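Local coordinates for protein tRNA-splicing ligase RtcB (Thermus thermophilus, PDB 2EPG) that probably joins RNA ends bearing a 2',3'-cyclic phosphate or 3'-phosphate to 5'-hydroxyl ends, using GTP and manganese, at residues M58-L63 and G81-G86; E345-R350 and V354-A359. All blocks are in the same frame, centred on the assembly; numbering follows the deposited sequence.

Contact 1. Residues M58-L63 and G81-G86; sequences MNVATL and GFPIGG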
loop_
_atom_site.group_PDB
_atom_site.type_symbol
_atom_site.label_atom_id
_atom_site.label_comp_id
_atom_site.label_asym_id
_atom_site.label_seq_id
_atom_site.Cartn_x
_atom_site.Cartn_y
_atom_site.Cartn_z
HETATM N N MSE A 58 -19.606 -1.298 9.437
HETATM C CA MSE A 58 -20.352 -1.111 10.679
HETATM C C MSE A 58 -19.852 -2.059 11.772
HETATM O O MSE A 58 -19.817 -1.698 12.945
HETATM C CB MSE A 58 -21.853 -1.315 10.432
HETATM C CG MSE A 58 -22.499 -0.149 9.701
HETATM SE SE MSE A 58 -24.220 -0.592 8.892
HETATM C CE MSE A 58 -25.308 -0.468 10.489
ATOM N N ASN A 59 -19.453 -3.267 11.385
ATOM C CA ASN A 59 -18.941 -4.246 12.350
ATOM C C ASN A 59 -17.626 -3.729 12.949
ATOM O O ASN A 59 -17.372 -3.867 14.143
ATOM C CB ASN A 59 -18.691 -5.591 11.666
ATOM C CG ASN A 59 -19.966 -6.243 11.144
ATOM O OD1 ASN A 59 -19.902 -7.123 10.292
ATOM N ND2 ASN A 59 -21.109 -5.834 11.657
ATOM N N VAL A 60 -16.792 -3.143 12.103
ATOM C CA VAL A 60 -15.514 -2.593 12.541
ATOM C C VAL A 60 -15.783 -1.604 13.673
ATOM O O VAL A 60 -15.088 -1.608 14.684
ATOM C CB VAL A 60 -14.802 -1.878 11.370
ATOM C CG1 VAL A 60 -13.565 -1.123 11.878
ATOM C CG2 VAL A 60 -14.405 -2.906 10.303
ATOM N N ALA A 61 -16.814 -0.781 13.501
ATOM C CA ALA A 61 -17.195 0.228 14.487
ATOM C C ALA A 61 -17.646 -0.330 15.839
ATOM O O ALA A 61 -17.858 0.438 16.779
ATOM C CB ALA A 61 -18.295 1.128 13.903
ATOM N N THR A 62 -17.821 -1.651 15.937
ATOM C CA THR A 62 -18.225 -2.269 17.205
ATOM C C THR A 62 -17.002 -2.622 18.071
ATOM O O THR A 62 -17.147 -2.945 19.244
ATOM C CB THR A 62 -19.000 -3.591 16.997
ATOM O OG1 THR A 62 -18.118 -4.564 16.407
ATOM C CG2 THR A 62 -20.207 -3.388 16.082
ATOM N N LEU A 63 -15.803 -2.554 17.497
ATOM C CA LEU A 63 -14.576 -2.904 18.227
ATOM C C LEU A 63 -14.134 -1.905 19.303
ATOM O O LEU A 63 -14.255 -0.694 19.132
ATOM C CB LEU A 63 -13.449 -3.163 17.226
ATOM C CG LEU A 63 -13.787 -4.368 16.336
ATOM C CD1 LEU A 63 -12.743 -4.556 15.247
ATOM C CD2 LEU A 63 -13.862 -5.614 17.205
ATOM N N GLY A 81 -13.337 -9.855 7.519
ATOM C CA GLY A 81 -13.621 -9.105 8.736
ATOM C C GLY A 81 -13.794 -7.630 8.415
ATOM O O GLY A 81 -14.920 -7.132 8.349
ATOM N N PHE A 82 -12.676 -6.928 8.234
ATOM C CA PHE A 82 -12.708 -5.508 7.881
ATOM C C PHE A 82 -12.928 -5.437 6.378
ATOM O O PHE A 82 -12.529 -6.353 5.646
ATOM C CB PHE A 82 -11.363 -4.827 8.177
ATOM C CG PHE A 82 -11.109 -4.545 9.636
ATOM C CD1 PHE A 82 -11.176 -5.557 10.582
ATOM C CD2 PHE A 82 -10.782 -3.257 10.057
ATOM C CE1 PHE A 82 -10.920 -5.289 11.926
ATOM C CE2 PHE A 82 -10.526 -2.982 11.403
ATOM C CZ PHE A 82 -10.594 -3.993 12.332
ATOM N N PRO A 83 -13.575 -4.364 5.886
ATOM C CA PRO A 83 -13.768 -4.288 4.433
ATOM C C PRO A 83 -12.473 -3.845 3.760
ATOM O O PRO A 83 -11.611 -3.232 4.392
ATOM C CB PRO A 83 -14.865 -3.238 4.281
ATOM C CG PRO A 83 -14.586 -2.312 5.443
ATOM C CD PRO A 83 -14.343 -3.306 6.567
ATOM N N ILE A 84 -12.313 -4.184 2.487
ATOM C CA ILE A 84 -11.135 -3.749 1.759
ATOM C C ILE A 84 -11.439 -2.292 1.450
ATOM O O ILE A 84 -12.564 -1.956 1.071
ATOM C CB ILE A 84 -10.940 -4.562 0.470
ATOM C CG1 ILE A 84 -10.704 -6.034 0.843
ATOM C CG2 ILE A 84 -9.749 -3.997 -0.327
ATOM C CD1 ILE A 84 -10.586 -6.985 -0.332
ATOM N N GLY A 85 -10.448 -1.432 1.653
ATOM C CA GLY A 85 -10.635 -0.010 1.453
ATOM C C GLY A 85 -10.907 0.642 2.810
ATOM O O GLY A 85 -11.221 1.822 2.890
ATOM N N GLY A 86 -10.772 -0.122 3.888
ATOM C CA GLY A 86 -11.045 0.428 5.202
ATOM C C GLY A 86 -9.882 1.048 5.965
ATOM O O GLY A 86 -8.731 0.673 5.788
#
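Val60 lays its CG2 methyl over one face of the Phe82 ring, displaced from the middle toward the rim. CG2 stands 3.9 Å from the centroid of the Phe82 ring, a CH-pi contact made 21° off the ring normal. With CG1 anti to the backbone N (chi1 172°), the valine sets that branch against the ring's outer part, Val60 CG1 lying 3.6 Å from Phe82 CE2, while CG2 also touches Pro83, the neighbour of Phe82, Val60 CG2 to Pro83 CD being 3.8 Å. Leu63 comes at the far end of the phenyl group from the opposite direction and obliquely, its CD1 3.7 Å from Phe82 CZ. Valine and leucine are brought to the same ring by the type I turn from Val60 to Leu63, closed by Leu63 N bonding to Val60 O. The contact itself is wholly apolar and buried; Ala88 of strand 86-90 touches both Val60 and Phe82, and Leu280 adds to the surroundings of the ring. Here helix 52-60 and the turn that follows it pack on the loop that leads into strand 86-90, an apolar helix-to-loop contact centred on one aromatic ring, with a CH-pi contact over its face.

Contact 2. Residues E345-R350 and V354-A359; sequences EEHRGR and VHRKGA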
loop_
_atom_site.group_PDB
_atom_site.type_symbol
_atom_site.label_atom_id
_atom_site.label_comp_id
_atom_site.label_asym_id
_atom_site.label_seq_id
_atom_site.Cartn_x
_atom_site.Cartn_y
_atom_site.Cartn_z
ATOM N N GLU A 345 0.396 6.316 14.739
ATOM C CA GLU A 345 0.518 7.673 14.222
ATOM C C GLU A 345 -0.126 8.685 15.172
ATOM O O GLU A 345 -0.908 8.317 16.051
ATOM C CB GLU A 345 -0.159 7.758 12.850
ATOM C CG GLU A 345 0.437 6.843 11.791
ATOM C CD GLU A 345 -0.329 6.872 10.472
ATOM O OE1 GLU A 345 -1.408 7.526 10.383
ATOM O OE2 GLU A 345 0.153 6.227 9.516
ATOM N N GLU A 346 0.229 9.953 14.994
ATOM C CA GLU A 346 -0.317 11.043 15.793
ATOM C C GLU A 346 -1.530 11.612 15.077
ATOM O O GLU A 346 -1.409 12.108 13.961
ATOM C CB GLU A 346 0.700 12.172 15.951
ATOM C CG GLU A 346 1.930 11.814 16.756
ATOM C CD GLU A 346 1.605 11.533 18.211
ATOM O OE1 GLU A 346 2.058 10.473 18.711
ATOM O OE2 GLU A 346 0.904 12.371 18.843
ATOM N N HIS A 347 -2.686 11.522 15.734
ATOM C CA HIS A 347 -3.965 12.037 15.229
ATOM C C HIS A 347 -4.746 12.513 16.455
ATOM O O HIS A 347 -4.780 11.827 17.479
ATOM C CB HIS A 347 -4.768 10.941 14.525
ATOM C CG HIS A 347 -4.119 10.405 13.289
ATOM N ND1 HIS A 347 -4.076 11.108 12.100
ATOM C CD2 HIS A 347 -3.491 9.228 13.053
ATOM C CE1 HIS A 347 -3.452 10.384 11.188
ATOM N NE2 HIS A 347 -3.088 9.238 11.740
ATOM N N ARG A 348 -5.349 13.693 16.348
ATOM C CA ARG A 348 -6.133 14.295 17.427
ATOM C C ARG A 348 -5.266 14.481 18.670
ATOM O O ARG A 348 -5.719 14.282 19.801
ATOM C CB ARG A 348 -7.323 13.403 17.752
ATOM C CG ARG A 348 -8.034 12.854 16.526
ATOM C CD ARG A 348 -9.397 13.478 16.334
ATOM N NE ARG A 348 -9.998 13.086 15.068
ATOM C CZ ARG A 348 -10.972 12.193 14.951
ATOM N NH1 ARG A 348 -11.455 11.905 13.750
ATOM N NH2 ARG A 348 -11.461 11.589 16.028
ATOM N N GLY A 349 -4.008 14.844 18.445
ATOM C CA GLY A 349 -3.073 15.045 19.534
ATOM C C GLY A 349 -2.715 13.795 20.316
ATOM O O GLY A 349 -2.124 13.896 21.385
ATOM N N ARG A 350 -3.065 12.615 19.808
ATOM C CA ARG A 350 -2.757 11.371 20.526
ATOM C C ARG A 350 -2.095 10.321 19.635
ATOM O O ARG A 350 -2.130 10.410 18.405
ATOM C CB ARG A 350 -4.028 10.761 21.120
ATOM C CG ARG A 350 -4.634 11.550 22.273
ATOM C CD ARG A 350 -5.934 10.926 22.787
ATOM N NE ARG A 350 -7.040 11.050 21.836
ATOM C CZ ARG A 350 -7.598 12.206 21.470
ATOM N NH1 ARG A 350 -8.598 12.217 20.600
ATOM N NH2 ARG A 350 -7.164 13.356 21.971
ATOM N N VAL A 354 -3.387 2.983 13.466
ATOM C CA VAL A 354 -4.257 3.068 12.298
ATOM C C VAL A 354 -4.169 1.851 11.385
ATOM O O VAL A 354 -3.110 1.588 10.802
ATOM C CB VAL A 354 -3.927 4.323 11.455
ATOM C CG1 VAL A 354 -4.941 4.473 10.301
ATOM C CG2 VAL A 354 -3.932 5.556 12.350
ATOM N N HIS A 355 -5.288 1.125 11.268
ATOM C CA HIS A 355 -5.378 -0.054 10.418
ATOM C C HIS A 355 -5.807 0.444 9.039
ATOM O O HIS A 355 -6.792 1.196 8.903
ATOM C CB HIS A 355 -6.459 -1.044 10.896
ATOM C CG HIS A 355 -6.152 -1.743 12.186
ATOM N ND1 HIS A 355 -6.240 -1.123 13.415
ATOM C CD2 HIS A 355 -5.812 -3.032 12.436
ATOM C CE1 HIS A 355 -5.973 -2.004 14.367
ATOM N NE2 HIS A 355 -5.712 -3.169 13.799
ATOM N N ARG A 356 -5.077 0.014 8.022
ATOM C CA ARG A 356 -5.387 0.394 6.657
ATOM C C ARG A 356 -5.268 -0.850 5.817
ATOM O O ARG A 356 -4.182 -1.402 5.684
ATOM C CB ARG A 356 -4.403 1.459 6.129
ATOM C CG ARG A 356 -4.459 2.834 6.831
ATOM C CD ARG A 356 -3.731 3.920 6.005
ATOM N NE ARG A 356 -3.761 5.239 6.636
ATOM C CZ ARG A 356 -2.870 5.673 7.527
ATOM N NH1 ARG A 356 -2.992 6.886 8.048
ATOM N NH2 ARG A 356 -1.853 4.902 7.905
ATOM N N LYS A 357 -6.387 -1.307 5.275
ATOM C CA LYS A 357 -6.390 -2.481 4.412
ATOM C C LYS A 357 -6.903 -1.979 3.086
ATOM O O LYS A 357 -8.064 -1.571 2.985
ATOM C CB LYS A 357 -7.334 -3.574 4.922
ATOM C CG LYS A 357 -7.131 -4.896 4.167
ATOM C CD LYS A 357 -8.366 -5.790 4.104
ATOM C CE LYS A 357 -9.010 -6.014 5.445
ATOM N NZ LYS A 357 -10.030 -7.096 5.409
ATOM N N GLY A 358 -6.049 -2.005 2.070
ATOM C CA GLY A 358 -6.456 -1.515 0.763
ATOM C C GLY A 358 -6.734 -0.020 0.803
ATOM O O GLY A 358 -7.730 0.461 0.262
ATOM N N ALA A 359 -5.863 0.710 1.480
ATOM C CA ALA A 359 -5.982 2.157 1.593
ATOM C C ALA A 359 -4.569 2.606 1.900
ATOM O O ALA A 359 -3.745 1.816 2.380
ATOM C CB ALA A 359 -6.931 2.543 2.722
#
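The beta hairpin of strands 332-347 and 350-357 carries a buried ion pair on one face, with Glu345 on the first strand and Arg356 on the second. Arg356 grips the carboxylate end-on with two nitrogens: NH1 meets Glu345 OE1 at 2.9 Å and NH2 meets Glu345 OE2, also at 2.9 Å. Both bonds are nearly straight and stay close to the guanidinium plane, yet the carboxylate is twisted by 37° against that plane. OE1 offers its syn lone pair to the arginine, whereas NH2 meets OE2 from the syn side but well out of the carboxylate plane. The anti lone pair of OE1 takes a third bond, from His347 NE2 at 2.8 Å and in the ring plane, so the carboxylate is fixed from two directions. Val354 packs against the same group: its CG1, anti to the backbone N (chi1 -175°), sits over the centre of one face of the Arg356 guanidinium, while its CG2 lies 3.8 Å from His347 CD2. Beyond the hairpin, Arg356 NE bonds to Ser407 OG and NH1 to Phe405 O, and the Phe405 and His347 rings meet edge-to-face. The acidic partner would probably stabilise the arginine's charge in this buried setting. It is a bidentate Arg-Glu salt bridge extended by a His-carboxylate hydrogen bond, inside a hairpin close to the predicted GMP and manganese sites.

How the contacts relate
Contact 1 comes first along the chain and is complete before contact 2 begins, yet the centres of the two lie only about 14 Å apart. Strand 86-90, which follows the loop of contact 1, pairs antiparallel with strand 350-357 of contact 2, so strand pairing connects the loop packed on helix 52-60 with the hairpin 332-347/350-357. The junction is Lys357: its NZ probably bonds to Phe82 O at 2.6 Å, and its backbone O probably receives Gly85 N at 2.7 Å, where Gly85 and Gly86 form a G1 bulge opposite it. Distant parts of the RtcB sequence thus come together near Asn340, predicted to bind GMP, whose side chain is about 9 Å from that of Phe82 and about 7 Å from that of Arg356.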